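Local coordinates for protein putative fimbrium tip subunit Fim1C (Bacteroides ovatus, PDB 4EPS) that probably forms part of the tip of a fimbrium, a filamentous cell-surface appendage that mediates adhesion and biofilm formation, at residues N61-T66 against K75-D80; D272-Y275 against S279-S282; L335-Y340 against T453-V458. One frame throughout, in Å; residues are numbered along the deposited sequence.

Interaction 1 of 3, residues N61-T66 against K75-D80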
loop_
_atom_site.group_PDB
_atom_site.type_symbol
_atom_site.label_atom_id
_atom_site.label_comp_id
_atom_site.label_asym_id
_atom_site.label_seq_id
_atom_site.Cartn_x
_atom_site.Cartn_y
_atom_site.Cartn_z
ATOM N N ASN A 61 6.657 42.741 -49.776
ATOM C CA ASN A 61 7.614 41.754 -50.240
ATOM C C ASN A 61 8.505 41.382 -49.079
ATOM O O ASN A 61 9.413 42.139 -48.733
ATOM C CB ASN A 61 8.417 42.335 -51.435
ATOM C CG ASN A 61 9.299 41.341 -52.154
ATOM O OD1 ASN A 61 9.597 40.252 -51.664
ATOM N ND2 ASN A 61 9.733 41.694 -53.350
ATOM N N ASN A 62 8.196 40.239 -48.414
ATOM C CA ASN A 62 8.919 39.777 -47.228
ATOM C C ASN A 62 8.843 40.834 -46.123
ATOM O O ASN A 62 9.843 41.173 -45.504
ATOM C CB ASN A 62 10.382 39.392 -47.546
ATOM C CG ASN A 62 10.999 38.590 -46.448
ATOM O OD1 ASN A 62 10.306 37.847 -45.752
ATOM N ND2 ASN A 62 12.297 38.767 -46.212
HETATM N N MSE A 63 7.644 41.369 -45.889
HETATM C CA MSE A 63 7.447 42.388 -44.869
HETATM C C MSE A 63 7.405 41.737 -43.480
HETATM O O MSE A 63 6.603 40.824 -43.263
HETATM C CB MSE A 63 6.174 43.177 -45.165
HETATM C CG MSE A 63 5.986 44.378 -44.269
HETATM SE SE MSE A 63 4.273 45.266 -44.658
HETATM C CE MSE A 63 4.391 45.418 -46.325
ATOM N N PRO A 64 8.263 42.188 -42.538
ATOM C CA PRO A 64 8.289 41.540 -41.219
ATOM C C PRO A 64 7.231 42.052 -40.244
ATOM O O PRO A 64 6.964 43.254 -40.168
ATOM C CB PRO A 64 9.688 41.867 -40.686
ATOM C CG PRO A 64 10.050 43.196 -41.348
ATOM C CD PRO A 64 9.310 43.240 -42.667
ATOM N N PHE A 65 6.678 41.127 -39.460
ATOM C CA PHE A 65 5.746 41.431 -38.377
ATOM C C PHE A 65 6.223 40.712 -37.147
ATOM O O PHE A 65 6.602 39.550 -37.246
ATOM C CB PHE A 65 4.301 41.037 -38.740
ATOM C CG PHE A 65 3.702 41.971 -39.749
ATOM C CD1 PHE A 65 3.874 41.751 -41.113
ATOM C CD2 PHE A 65 3.044 43.128 -39.345
ATOM C CE1 PHE A 65 3.360 42.649 -42.054
ATOM C CE2 PHE A 65 2.542 44.027 -40.289
ATOM C CZ PHE A 65 2.688 43.771 -41.634
ATOM N N THR A 66 6.210 41.385 -35.991
ATOM C CA THR A 66 6.696 40.847 -34.727
ATOM C C THR A 66 5.556 40.695 -33.717
ATOM O O THR A 66 4.734 41.610 -33.564
ATOM C CB THR A 66 7.809 41.785 -34.170
ATOM O OG1 THR A 66 8.752 42.024 -35.210
ATOM C CG2 THR A 66 8.517 41.217 -32.950
ATOM N N LYS A 75 5.037 47.653 -39.913
ATOM C CA LYS A 75 4.641 48.862 -40.625
ATOM C C LYS A 75 3.184 48.659 -41.118
ATOM O O LYS A 75 2.877 47.598 -41.668
ATOM C CB LYS A 75 5.620 49.182 -41.764
ATOM C CG LYS A 75 6.971 49.688 -41.265
ATOM C CD LYS A 75 7.863 50.149 -42.410
ATOM C CE LYS A 75 9.253 50.509 -41.945
ATOM N NZ LYS A 75 10.110 50.941 -43.080
ATOM N N PRO A 76 2.260 49.612 -40.841
ATOM C CA PRO A 76 0.852 49.401 -41.221
ATOM C C PRO A 76 0.609 49.186 -42.715
ATOM O O PRO A 76 1.251 49.809 -43.560
ATOM C CB PRO A 76 0.157 50.688 -40.749
ATOM C CG PRO A 76 1.256 51.702 -40.620
ATOM C CD PRO A 76 2.431 50.903 -40.140
ATOM N N ILE A 77 -0.292 48.246 -43.023
ATOM C CA ILE A 77 -0.757 47.990 -44.380
ATOM C C ILE A 77 -2.139 48.589 -44.430
ATOM O O ILE A 77 -3.034 48.150 -43.699
ATOM C CB ILE A 77 -0.740 46.510 -44.848
ATOM C CG1 ILE A 77 0.600 45.827 -44.560
ATOM C CG2 ILE A 77 -1.119 46.413 -46.341
ATOM C CD1 ILE A 77 0.443 44.373 -44.368
ATOM N N LEU A 78 -2.290 49.630 -45.231
ATOM C CA LEU A 78 -3.555 50.333 -45.362
ATOM C C LEU A 78 -4.359 49.725 -46.485
ATOM O O LEU A 78 -3.810 49.468 -47.563
ATOM C CB LEU A 78 -3.330 51.841 -45.615
ATOM C CG LEU A 78 -2.517 52.622 -44.570
ATOM C CD1 LEU A 78 -2.198 54.016 -45.071
ATOM C CD2 LEU A 78 -3.219 52.672 -43.216
ATOM N N TYR A 79 -5.663 49.504 -46.241
ATOM C CA TYR A 79 -6.539 48.958 -47.266
ATOM C C TYR A 79 -6.692 49.940 -48.421
ATOM O O TYR A 79 -6.815 51.147 -48.220
ATOM C CB TYR A 79 -7.922 48.554 -46.725
ATOM C CG TYR A 79 -8.827 48.039 -47.829
ATOM C CD1 TYR A 79 -8.669 46.755 -48.343
ATOM C CD2 TYR A 79 -9.755 48.877 -48.447
ATOM C CE1 TYR A 79 -9.443 46.299 -49.408
ATOM C CE2 TYR A 79 -10.532 48.432 -49.519
ATOM C CZ TYR A 79 -10.381 47.137 -49.986
ATOM O OH TYR A 79 -11.155 46.681 -51.022
ATOM N N ASP A 80 -6.708 49.381 -49.629
ATOM C CA ASP A 80 -6.862 50.047 -50.904
ATOM C C ASP A 80 -7.551 49.080 -51.859
ATOM O O ASP A 80 -7.313 47.878 -51.767
ATOM C CB ASP A 80 -5.463 50.447 -51.422
ATOM C CG ASP A 80 -5.435 51.149 -52.763
ATOM O OD1 ASP A 80 -6.326 51.990 -53.011
ATOM O OD2 ASP A 80 -4.489 50.903 -53.536
HETATM O O HOH W 1 6.800 45.753 -41.001
#

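Interaction 2 of 3, residues D272-Y275 against S279-S282. With SO4 (sulfate ion), chain F.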
loop_
_atom_site.group_PDB
_atom_site.type_symbol
_atom_site.label_atom_id
_atom_site.label_comp_id
_atom_site.label_asym_id
_atom_site.label_seq_id
_atom_site.Cartn_x
_atom_site.Cartn_y
_atom_site.Cartn_z
ATOM N N ASP A 272 15.469 2.557 3.152
ATOM C CA ASP A 272 15.229 2.246 1.741
ATOM C C ASP A 272 16.428 2.700 0.875
ATOM O O ASP A 272 17.085 3.695 1.210
ATOM C CB ASP A 272 13.954 2.906 1.223
ATOM C CG ASP A 272 12.638 2.284 1.691
ATOM O OD1 ASP A 272 12.678 1.209 2.371
ATOM O OD2 ASP A 272 11.581 2.860 1.385
ATOM N N TYR A 273 16.709 1.974 -0.209
ATOM C CA TYR A 273 17.824 2.289 -1.131
ATOM C C TYR A 273 17.369 3.346 -2.135
ATOM O O TYR A 273 16.300 3.213 -2.739
ATOM C CB TYR A 273 18.327 1.002 -1.860
ATOM C CG TYR A 273 18.836 -0.039 -0.886
ATOM C CD1 TYR A 273 20.146 0.011 -0.404
ATOM C CD2 TYR A 273 18.021 -1.091 -0.467
ATOM C CE1 TYR A 273 20.621 -0.946 0.495
ATOM C CE2 TYR A 273 18.473 -2.038 0.454
ATOM C CZ TYR A 273 19.780 -1.975 0.914
ATOM O OH TYR A 273 20.230 -2.911 1.811
ATOM N N TYR A 274 18.184 4.389 -2.317
ATOM C CA TYR A 274 17.883 5.528 -3.179
ATOM C C TYR A 274 18.825 5.558 -4.376
ATOM O O TYR A 274 20.040 5.406 -4.226
ATOM C CB TYR A 274 17.995 6.850 -2.366
ATOM C CG TYR A 274 17.285 7.994 -3.062
ATOM C CD1 TYR A 274 15.905 8.144 -2.968
ATOM C CD2 TYR A 274 17.996 8.920 -3.830
ATOM C CE1 TYR A 274 15.249 9.201 -3.595
ATOM C CE2 TYR A 274 17.349 9.980 -4.465
ATOM C CZ TYR A 274 15.976 10.114 -4.343
ATOM O OH TYR A 274 15.325 11.135 -4.986
ATOM N N TYR A 275 18.260 5.742 -5.574
ATOM C CA TYR A 275 19.026 5.643 -6.823
ATOM C C TYR A 275 19.147 6.970 -7.591
ATOM O O TYR A 275 18.394 7.900 -7.356
ATOM C CB TYR A 275 18.395 4.539 -7.718
ATOM C CG TYR A 275 18.656 3.172 -7.123
ATOM C CD1 TYR A 275 17.842 2.660 -6.110
ATOM C CD2 TYR A 275 19.771 2.419 -7.510
ATOM C CE1 TYR A 275 18.158 1.467 -5.457
ATOM C CE2 TYR A 275 20.068 1.199 -6.895
ATOM C CZ TYR A 275 19.258 0.728 -5.869
ATOM O OH TYR A 275 19.564 -0.453 -5.237
ATOM N N SER A 279 14.593 6.676 -8.123
ATOM C CA SER A 279 13.816 5.487 -7.756
ATOM C C SER A 279 14.219 5.022 -6.354
ATOM O O SER A 279 15.303 5.367 -5.870
ATOM C CB SER A 279 13.970 4.364 -8.789
ATOM O OG SER A 279 15.294 3.877 -8.854
ATOM N N VAL A 280 13.327 4.265 -5.702
ATOM C CA VAL A 280 13.517 3.799 -4.329
ATOM C C VAL A 280 13.253 2.312 -4.283
ATOM O O VAL A 280 12.248 1.845 -4.832
ATOM C CB VAL A 280 12.543 4.586 -3.385
ATOM C CG1 VAL A 280 12.709 4.154 -1.927
ATOM C CG2 VAL A 280 12.728 6.114 -3.521
ATOM N N VAL A 281 14.092 1.579 -3.572
ATOM C CA VAL A 281 13.942 0.137 -3.408
ATOM C C VAL A 281 13.770 -0.155 -1.925
ATOM O O VAL A 281 14.483 0.416 -1.101
ATOM C CB VAL A 281 15.149 -0.646 -4.018
ATOM C CG1 VAL A 281 15.112 -2.124 -3.622
ATOM C CG2 VAL A 281 15.172 -0.526 -5.550
ATOM N N SER A 282 12.871 -1.079 -1.595
ATOM C CA SER A 282 12.645 -1.478 -0.193
ATOM C C SER A 282 13.948 -1.818 0.540
ATOM O O SER A 282 14.767 -2.604 0.018
ATOM C CB SER A 282 11.735 -2.703 -0.150
ATOM O OG SER A 282 11.660 -3.225 1.175
HETATM S S SO4 F . 9.189 -5.999 1.793
HETATM O O1 SO4 F . 9.269 -5.297 3.069
HETATM O O2 SO4 F . 9.967 -5.244 0.827
HETATM O O3 SO4 F . 9.778 -7.317 1.970
HETATM O O4 SO4 F . 7.862 -6.089 1.300
#

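Interaction 3 of 3, residues L335-Y340 against T453-V458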
loop_
_atom_site.group_PDB
_atom_site.type_symbol
_atom_site.label_atom_id
_atom_site.label_comp_id
_atom_site.label_asym_id
_atom_site.label_seq_id
_atom_site.Cartn_x
_atom_site.Cartn_y
_atom_site.Cartn_z
ATOM N N LEU A 335 14.583 12.634 3.541
ATOM C CA LEU A 335 16.000 12.920 3.393
ATOM C C LEU A 335 16.725 11.628 3.042
ATOM O O LEU A 335 16.342 10.549 3.515
ATOM C CB LEU A 335 16.576 13.494 4.732
ATOM C CG LEU A 335 15.948 14.787 5.261
ATOM C CD1 LEU A 335 16.543 15.156 6.628
ATOM C CD2 LEU A 335 16.181 15.961 4.297
ATOM N N VAL A 336 17.815 11.772 2.321
ATOM C CA VAL A 336 18.697 10.679 1.916
ATOM C C VAL A 336 20.098 11.000 2.392
ATOM O O VAL A 336 20.571 12.111 2.190
ATOM C CB VAL A 336 18.667 10.486 0.358
ATOM C CG1 VAL A 336 19.829 9.612 -0.144
ATOM C CG2 VAL A 336 17.322 9.912 -0.105
HETATM N N MSE A 337 20.794 9.994 2.920
HETATM C CA MSE A 337 22.210 10.142 3.259
HETATM C C MSE A 337 23.049 9.460 2.173
HETATM O O MSE A 337 22.771 8.325 1.792
HETATM C CB MSE A 337 22.534 9.544 4.628
HETATM C CG MSE A 337 23.988 9.832 5.038
HETATM SE SE MSE A 337 24.367 9.076 6.779
HETATM C CE MSE A 337 24.193 7.227 6.285
ATOM N N SER A 338 24.119 10.117 1.758
ATOM C CA SER A 338 25.034 9.645 0.732
ATOM C C SER A 338 25.734 8.351 1.114
ATOM O O SER A 338 26.106 8.191 2.267
ATOM C CB SER A 338 26.119 10.714 0.502
ATOM O OG SER A 338 26.978 10.865 1.648
ATOM N N LEU A 339 26.010 7.473 0.118
ATOM C CA LEU A 339 26.950 6.353 0.311
ATOM C C LEU A 339 28.366 6.937 0.421
ATOM O O LEU A 339 29.284 6.303 0.952
ATOM C CB LEU A 339 26.916 5.385 -0.889
ATOM C CG LEU A 339 25.573 4.706 -1.188
ATOM C CD1 LEU A 339 25.749 3.591 -2.233
ATOM C CD2 LEU A 339 24.947 4.131 0.072
ATOM N N TYR A 340 28.549 8.112 -0.182
ATOM C CA TYR A 340 29.827 8.832 -0.160
ATOM C C TYR A 340 30.256 9.156 1.253
ATOM O O TYR A 340 29.444 9.629 2.062
ATOM C CB TYR A 340 29.705 10.148 -0.954
ATOM C CG TYR A 340 30.957 11.018 -0.940
ATOM C CD1 TYR A 340 31.200 11.915 0.105
ATOM C CD2 TYR A 340 31.915 10.916 -1.946
ATOM C CE1 TYR A 340 32.368 12.680 0.150
ATOM C CE2 TYR A 340 33.067 11.711 -1.934
ATOM C CZ TYR A 340 33.289 12.584 -0.880
ATOM O OH TYR A 340 34.416 13.363 -0.851
ATOM N N THR A 453 23.258 -1.458 8.358
ATOM C CA THR A 453 22.843 -2.756 7.766
ATOM C C THR A 453 22.502 -2.632 6.264
ATOM O O THR A 453 22.538 -3.637 5.534
ATOM C CB THR A 453 21.652 -3.338 8.532
ATOM O OG1 THR A 453 20.593 -2.371 8.542
ATOM C CG2 THR A 453 22.042 -3.783 9.966
ATOM N N LYS A 454 22.184 -1.409 5.797
ATOM C CA LYS A 454 21.898 -1.169 4.369
ATOM C C LYS A 454 23.158 -0.729 3.658
ATOM O O LYS A 454 23.467 -1.218 2.578
ATOM C CB LYS A 454 20.798 -0.088 4.165
ATOM C CG LYS A 454 19.587 -0.252 5.053
ATOM C CD LYS A 454 18.820 -1.577 4.828
ATOM C CE LYS A 454 17.581 -1.601 5.700
ATOM N NZ LYS A 454 17.918 -1.534 7.152
ATOM N N LEU A 455 23.898 0.202 4.276
ATOM C CA LEU A 455 25.133 0.697 3.676
ATOM C C LEU A 455 26.081 -0.447 3.291
ATOM O O LEU A 455 26.632 -0.431 2.195
ATOM C CB LEU A 455 25.853 1.657 4.632
ATOM C CG LEU A 455 25.191 3.005 4.852
ATOM C CD1 LEU A 455 25.959 3.818 5.936
ATOM C CD2 LEU A 455 25.166 3.818 3.556
ATOM N N ILE A 456 26.244 -1.431 4.170
ATOM C CA ILE A 456 27.179 -2.551 3.934
ATOM C C ILE A 456 26.773 -3.428 2.719
ATOM O O ILE A 456 27.613 -4.138 2.184
ATOM C CB ILE A 456 27.353 -3.391 5.242
ATOM C CG1 ILE A 456 28.648 -4.275 5.227
ATOM C CG2 ILE A 456 26.125 -4.215 5.584
ATOM C CD1 ILE A 456 30.009 -3.478 5.253
ATOM N N LYS A 457 25.505 -3.360 2.269
ATOM C CA LYS A 457 25.040 -4.151 1.117
ATOM C C LYS A 457 25.330 -3.461 -0.210
ATOM O O LYS A 457 25.315 -4.122 -1.246
ATOM C CB LYS A 457 23.531 -4.425 1.233
ATOM C CG LYS A 457 23.177 -5.268 2.450
ATOM C CD LYS A 457 21.813 -5.912 2.294
ATOM C CE LYS A 457 21.394 -6.615 3.556
ATOM N NZ LYS A 457 19.941 -6.936 3.530
ATOM N N VAL A 458 25.556 -2.128 -0.207
ATOM C CA VAL A 458 25.758 -1.368 -1.462
ATOM C C VAL A 458 27.055 -0.539 -1.486
ATOM O O VAL A 458 27.306 0.187 -2.465
ATOM C CB VAL A 458 24.564 -0.430 -1.779
ATOM C CG1 VAL A 458 23.330 -1.231 -2.222
ATOM C CG2 VAL A 458 24.240 0.487 -0.595
#

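Interaction 1 of 3, residues N61-T66 against K75-D80
M63 and F65 reach across to I77 where the loop following strand 72-73 passes over strand 55-67, in the fimbrillin-like region of the chain, which belongs to the transthyretin clan. The site is a worked example of how a loop can be held to a strand with no direct hydrogen bond between the two segments. M63, a selenomethionine in this crystal, runs past I77 in the opposite direction, and its SE lies 3.7 Å from I77 CG1. Extended through chi1 and chi2 as far as SE, the chain puts the selenium beside the isoleucine; the bend at chi3 (-50°) then turns only CE. The I77 CD1 methyl is shared: it lies 3.6 Å from F65 CZ and 3.9 Å from M63 SE. It meets the aromatic ring obliquely, as does the carbonyl oxygen of K75, 3.8 Å from F65 CZ. I77 carries CG1 beside its own backbone N (chi1 -49°), the setting that brings the longer branch to the strand.

Behind this first shell, M63 and F65 are fixed by backbone hydrogen bonds to L48 and I46 of strand 45-52, while the backbone of I77 pairs with I13. N62 and M63 both face L48 in a G1 beta bulge, with N62 in a left-handed backbone conformation and its amide held by Y91 OH and Q95 O. L48 also touches F65 and I77, so one residue backs both sides of the contact.

K75 is solvent-exposed and its side chain runs off from the strand, yet its backbone is still tied to the strand through a single water, which donates to P64 O at 2.6 Å and accepts from K75 N at 2.8 Å.

Interaction 2 of 3, residues D272-Y275 against S279-S282
Y273 and V281 form an antiparallel hydrogen-bonded pair in a short hairpin, Y273 N reaching V281 O and V281 N reaching Y273 O, both at 2.9 Å and in the carbonyl plane. Y275 N adds a third bond to S279 O at 3.0 Å, with the donor tilted 17° from that plane. Between these rungs Y274 and V280 are a non-hydrogen-bonded pair, and V280 CG2 comes obliquely to the Y274 ring, 3.8 Å from CD1. V280's other methyl, CG1, packs 3.6 Å from D272 CB. On the face that carries Y273 and V281, V281 CG2 lies 3.6 Å from Y275 CE1. Carbonyl oxygens meet two ring edges in plane: S282 O at Y273 and S279 O at Y275. The carboxylate of D272 is buried but well supplied, with H266 and the backbone N of Q269 and G283 as donors. S282 OG donates to a sulfate O2 at 2.7 Å; this ion, probably from the crystallisation liquor, also binds A176 and H267 of the second subunit. Strand 280-281 is outermost in its sheet within this chain, strand 273-275 continues it to strand 293-300, and Y273 packs against helix 446-458.

Interaction 3 of 3, residues L335-Y340 against T453-V458
Residues 453-458 of helix 446-458 pack against L339 and strand 334-338, a member of the six-stranded antiparallel sheet, and the interface illustrates how a helix can be seated on a sheet largely by apolar side chains. L339 does most of the touching. With CG beside its backbone N (chi1 -61°), it sends both methyls to the helix although its CB does not point there: CD2 lies 3.5 Å from L455 CD2, and CD1 sits 3.8 Å from the carbonyl oxygen of V458. The two leucines slide past each other in opposite directions, whereas V458 meets L339 at about a right angle, its CG2 3.8 Å from L339 CD2. Two residues earlier, the selenomethionine M337 bends at chi3 (66°) and crosses L455 with its CE 3.9 Å from L455 CD1. Replacing L339 with an alanine would probably open a gap between this position and the helix, leaving L455 CD2 and V458 CG2 without their nearest packing partner here.

The S338-Y340 backbone is tied by S338 OG, which donates to a lone pair of Y340 O 2.8 Å away and accepts from F506 N. R505 reaches S338 O and touches both M337 and L455. All four residues meeting across the interface are buried, and no hydrogen bond joins the segments, so fit and exclusion of water probably hold them together.

How the interactions relate
Interactions 2 and 3 are neighbours, with centres about 10 Å apart; interaction 1 lies on the opposite side of the chain's centre, about 60 Å from interaction 2 between centres. The first is partly buried and admits a bridging water, while the other two are buried. Both of these reach one antiparallel sheet: the 272-282 hairpin provides one edge of it within this chain by backbone bonding, and interaction 3 covers it with a helix through methyl packing. They also touch directly, since Y273 OH lies 3.4 Å from K457 CD and Y274 CG 3.5 Å from V336 CG2. Thus backbone pairing prevails between strands, whereas apolar side chains join a strand to a loop or helix.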